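Local coordinates for lantibiotic dehydratase (Microbispora corallina, PDB 5EHK), which probably dehydrates serine and threonine residues of the NAI-107 precursor peptide, using glutamyl-tRNA as the glutamate donor, at residues 490-501 with 657-665. Residues are numbered along the deposited sequence; the frame is centred on the assembly and turned at random.
Sequences DEAAPADLPNSL and LEGQRLWEP
G659 and Q660 close a type II beta turn, L657 to Q660, that meets the loop leading into strand 500-508. G659 has the positive phi of the third position in such a turn. This is buried loop-to-loop packing within the N-terminal family region of the lantibiotic dehydratase.

Q660 lies beside P498 and crosses N499 at about a right angle. Q660 OE1 accepts a hydrogen bond from the backbone N of N499 at 2.7 Å, with the donor tilted 31° from the carbonyl plane. Q660 NE2 and N499 ND2 are both donors and do not bond to each other. Each donates instead to one shared water, and N499 ND2 also bonds H561.

R661 runs past D496 toward D490. R661 N donates to D496 O at 2.9 Å, and the CB atoms of D496 and R661 touch. R661 CG stands anti to the backbone N (chi1 175°), and the chain stays extended as far as NE. This carries R661 NH1 to D490 OD1 at 2.8 Å, a nearly straight hydrogen bond within a salt bridge, made to the syn lone pair of OD1. The carboxylate is turned 38° from the guanidinium plane. A492 CB lies over one guanidinium face. R661 NH1 also donates to a water that links A493 N and D496 OD2, while R661 NH2 bonds S397 O. D496 OD1 has its own salt bridge with R799.

W663 offers one indole face to L501 at the start of the strand. The CH-pi contact places L501 CD1 3.8 Å from the centroid of the five-membered ring of W663, nearly straight above it.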
loop_
_atom_site.group_PDB
_atom_site.type_symbol
_atom_site.label_atom_id
_atom_site.label_comp_id
_atom_site.label_asym_id
_atom_site.label_seq_id
_atom_site.Cartn_x
_atom_site.Cartn_y
_atom_site.Cartn_z
ATOM N N ASP A 490 -4.520 -19.023 14.379
ATOM C CA ASP A 490 -3.683 -19.504 15.463
ATOM C C ASP A 490 -4.543 -20.023 16.595
ATOM O O ASP A 490 -5.782 -20.008 16.509
ATOM C CB ASP A 490 -2.723 -18.418 15.976
ATOM C CG ASP A 490 -3.426 -17.314 16.760
ATOM O OD1 ASP A 490 -4.673 -17.190 16.701
ATOM O OD2 ASP A 490 -2.711 -16.557 17.447
ATOM N N GLU A 491 -3.880 -20.464 17.664
ATOM C CA GLU A 491 -4.575 -20.904 18.865
ATOM C C GLU A 491 -4.914 -19.684 19.727
ATOM O O GLU A 491 -4.038 -19.074 20.353
ATOM C CB GLU A 491 -3.737 -21.935 19.640
ATOM C CG GLU A 491 -4.342 -23.332 19.660
ATOM C CD GLU A 491 -4.418 -23.932 21.068
ATOM O OE1 GLU A 491 -3.387 -24.444 21.568
ATOM O OE2 GLU A 491 -5.514 -23.905 21.674
ATOM N N ALA A 492 -6.199 -19.331 19.743
ATOM C CA ALA A 492 -6.653 -18.151 20.469
ATOM C C ALA A 492 -6.490 -18.283 22.000
ATOM O O ALA A 492 -7.090 -19.143 22.626
ATOM C CB ALA A 492 -8.089 -17.842 20.093
ATOM N N ALA A 493 -5.704 -17.394 22.594
ATOM C CA ALA A 493 -5.396 -17.448 24.015
ATOM C C ALA A 493 -6.534 -16.948 24.903
ATOM O O ALA A 493 -7.118 -15.893 24.639
ATOM C CB ALA A 493 -4.148 -16.636 24.286
ATOM N N PRO A 494 -6.816 -17.673 26.001
ATOM C CA PRO A 494 -7.899 -17.264 26.914
ATOM C C PRO A 494 -7.712 -15.865 27.538
ATOM O O PRO A 494 -8.707 -15.226 27.872
ATOM C CB PRO A 494 -7.905 -18.381 27.975
ATOM C CG PRO A 494 -6.569 -19.042 27.843
ATOM C CD PRO A 494 -6.238 -18.969 26.390
ATOM N N ALA A 495 -6.475 -15.394 27.667
ATOM C CA ALA A 495 -6.228 -14.051 28.186
ATOM C C ALA A 495 -6.760 -12.953 27.275
ATOM O O ALA A 495 -6.873 -11.805 27.683
ATOM C CB ALA A 495 -4.751 -13.844 28.414
ATOM N N ASP A 496 -7.050 -13.310 26.027
ATOM C CA ASP A 496 -7.486 -12.344 25.021
ATOM C C ASP A 496 -8.999 -12.286 24.895
ATOM O O ASP A 496 -9.538 -11.584 24.035
ATOM C CB ASP A 496 -6.870 -12.678 23.657
ATOM C CG ASP A 496 -5.356 -12.508 23.638
ATOM O OD1 ASP A 496 -4.819 -11.917 24.604
ATOM O OD2 ASP A 496 -4.711 -12.954 22.651
ATOM N N LEU A 497 -9.688 -13.044 25.731
ATOM C CA LEU A 497 -11.130 -13.082 25.631
ATOM C C LEU A 497 -11.692 -11.705 25.922
ATOM O O LEU A 497 -11.278 -11.045 26.862
ATOM C CB LEU A 497 -11.721 -14.121 26.584
ATOM C CG LEU A 497 -11.593 -15.595 26.188
ATOM C CD1 LEU A 497 -11.896 -16.433 27.401
ATOM C CD2 LEU A 497 -12.527 -15.935 25.043
ATOM N N PRO A 498 -12.649 -11.270 25.112
ATOM C CA PRO A 498 -13.237 -9.946 25.306
ATOM C C PRO A 498 -14.140 -9.936 26.525
ATOM O O PRO A 498 -14.580 -11.012 26.949
ATOM C CB PRO A 498 -14.094 -9.777 24.058
ATOM C CG PRO A 498 -14.513 -11.178 23.730
ATOM C CD PRO A 498 -13.321 -12.025 24.042
ATOM N N ASN A 499 -14.423 -8.751 27.061
ATOM C CA ASN A 499 -15.376 -8.600 28.164
ATOM C C ASN A 499 -16.789 -9.042 27.794
ATOM O O ASN A 499 -17.401 -9.802 28.528
ATOM C CB ASN A 499 -15.433 -7.161 28.667
ATOM C CG ASN A 499 -14.071 -6.614 29.043
ATOM O OD1 ASN A 499 -13.236 -7.308 29.634
ATOM N ND2 ASN A 499 -13.853 -5.341 28.732
ATOM N N SER A 500 -17.306 -8.594 26.657
ATOM C CA SER A 500 -18.669 -8.956 26.291
ATOM C C SER A 500 -18.976 -8.871 24.781
ATOM O O SER A 500 -18.140 -8.466 23.994
ATOM C CB SER A 500 -19.672 -8.132 27.116
ATOM O OG SER A 500 -19.795 -6.779 26.684
ATOM N N LEU A 501 -20.166 -9.303 24.383
ATOM C CA LEU A 501 -20.576 -9.252 22.982
ATOM C C LEU A 501 -22.090 -9.479 22.850
ATOM O O LEU A 501 -22.749 -9.778 23.840
ATOM C CB LEU A 501 -19.790 -10.252 22.123
ATOM C CG LEU A 501 -19.995 -11.738 22.391
ATOM C CD1 LEU A 501 -19.913 -12.475 21.074
ATOM C CD2 LEU A 501 -18.968 -12.282 23.403
ATOM N N LEU A 657 -11.709 -1.212 23.597
ATOM C CA LEU A 657 -11.587 -2.572 23.066
ATOM C C LEU A 657 -10.133 -3.032 22.881
ATOM O O LEU A 657 -9.882 -4.157 22.437
ATOM C CB LEU A 657 -12.390 -2.729 21.778
ATOM C CG LEU A 657 -13.881 -2.443 21.932
ATOM C CD1 LEU A 657 -14.558 -2.371 20.573
ATOM C CD2 LEU A 657 -14.591 -3.496 22.851
ATOM N N GLU A 658 -9.186 -2.176 23.258
ATOM C CA GLU A 658 -7.777 -2.547 23.207
ATOM C C GLU A 658 -7.520 -3.760 24.115
ATOM O O GLU A 658 -8.209 -3.959 25.124
ATOM C CB GLU A 658 -6.866 -1.362 23.589
ATOM C CG GLU A 658 -6.649 -0.310 22.477
ATOM C CD GLU A 658 -5.782 -0.813 21.315
ATOM O OE1 GLU A 658 -4.556 -1.033 21.536
ATOM O OE2 GLU A 658 -6.318 -0.959 20.183
ATOM N N GLY A 659 -6.567 -4.591 23.721
ATOM C CA GLY A 659 -6.185 -5.739 24.508
ATOM C C GLY A 659 -7.183 -6.871 24.440
ATOM O O GLY A 659 -6.982 -7.910 25.054
ATOM N N GLN A 660 -8.269 -6.684 23.708
ATOM C CA GLN A 660 -9.240 -7.750 23.554
ATOM C C GLN A 660 -9.287 -8.293 22.114
ATOM O O GLN A 660 -9.440 -7.526 21.153
ATOM C CB GLN A 660 -10.615 -7.233 23.927
ATOM C CG GLN A 660 -10.693 -6.508 25.260
ATOM C CD GLN A 660 -12.116 -6.105 25.568
ATOM O OE1 GLN A 660 -12.986 -6.947 25.614
ATOM N NE2 GLN A 660 -12.380 -4.808 25.660
ATOM N N ARG A 661 -9.185 -9.608 21.959
ATOM C CA ARG A 661 -9.392 -10.212 20.648
ATOM C C ARG A 661 -10.885 -10.252 20.254
ATOM O O ARG A 661 -11.699 -10.830 20.956
ATOM C CB ARG A 661 -8.770 -11.603 20.607
ATOM C CG ARG A 661 -9.046 -12.357 19.333
ATOM C CD ARG A 661 -8.148 -13.559 19.215
ATOM N NE ARG A 661 -8.238 -14.154 17.888
ATOM C CZ ARG A 661 -7.399 -15.071 17.413
ATOM N NH1 ARG A 661 -6.377 -15.525 18.150
ATOM N NH2 ARG A 661 -7.591 -15.531 16.187
ATOM N N LEU A 662 -11.241 -9.606 19.146
ATOM C CA LEU A 662 -12.639 -9.321 18.850
ATOM C C LEU A 662 -13.246 -10.225 17.795
ATOM O O LEU A 662 -12.762 -10.271 16.677
ATOM C CB LEU A 662 -12.769 -7.887 18.371
ATOM C CG LEU A 662 -12.175 -6.757 19.203
ATOM C CD1 LEU A 662 -12.332 -5.490 18.389
ATOM C CD2 LEU A 662 -12.905 -6.623 20.509
ATOM N N TRP A 663 -14.350 -10.886 18.134
ATOM C CA TRP A 663 -15.024 -11.802 17.224
ATOM C C TRP A 663 -15.531 -11.031 15.979
ATOM O O TRP A 663 -15.766 -9.819 16.039
ATOM C CB TRP A 663 -16.194 -12.470 17.957
ATOM C CG TRP A 663 -17.345 -11.552 18.033
ATOM C CD1 TRP A 663 -17.524 -10.529 18.914
ATOM C CD2 TRP A 663 -18.457 -11.514 17.135
ATOM N NE1 TRP A 663 -18.696 -9.861 18.634
ATOM C CE2 TRP A 663 -19.288 -10.442 17.544
ATOM C CE3 TRP A 663 -18.833 -12.279 16.024
ATOM C CZ2 TRP A 663 -20.473 -10.115 16.884
ATOM C CZ3 TRP A 663 -20.008 -11.958 15.360
ATOM C CH2 TRP A 663 -20.818 -10.885 15.796
ATOM N N GLU A 664 -15.686 -11.720 14.850
ATOM C CA GLU A 664 -16.284 -11.113 13.659
ATOM C C GLU A 664 -17.182 -12.139 13.032
ATOM O O GLU A 664 -17.017 -13.332 13.274
ATOM C CB GLU A 664 -15.215 -10.780 12.629
ATOM C CG GLU A 664 -14.085 -9.918 13.088
ATOM C CD GLU A 664 -13.232 -9.456 11.927
ATOM O OE1 GLU A 664 -13.288 -10.099 10.850
ATOM O OE2 GLU A 664 -12.492 -8.464 12.095
ATOM N N PRO A 665 -18.105 -11.703 12.176
ATOM C CA PRO A 665 -18.908 -12.648 11.397
ATOM C C PRO A 665 -18.068 -13.606 10.574
ATOM O O PRO A 665 -16.872 -13.404 10.417
ATOM C CB PRO A 665 -19.670 -11.735 10.465
ATOM C CG PRO A 665 -19.878 -10.533 11.255
ATOM C CD PRO A 665 -18.621 -10.333 12.044
HETATM O O HOH W 1 -5.245 -14.967 20.937
HETATM O O HOH W 2 -14.822 -3.921 26.712
#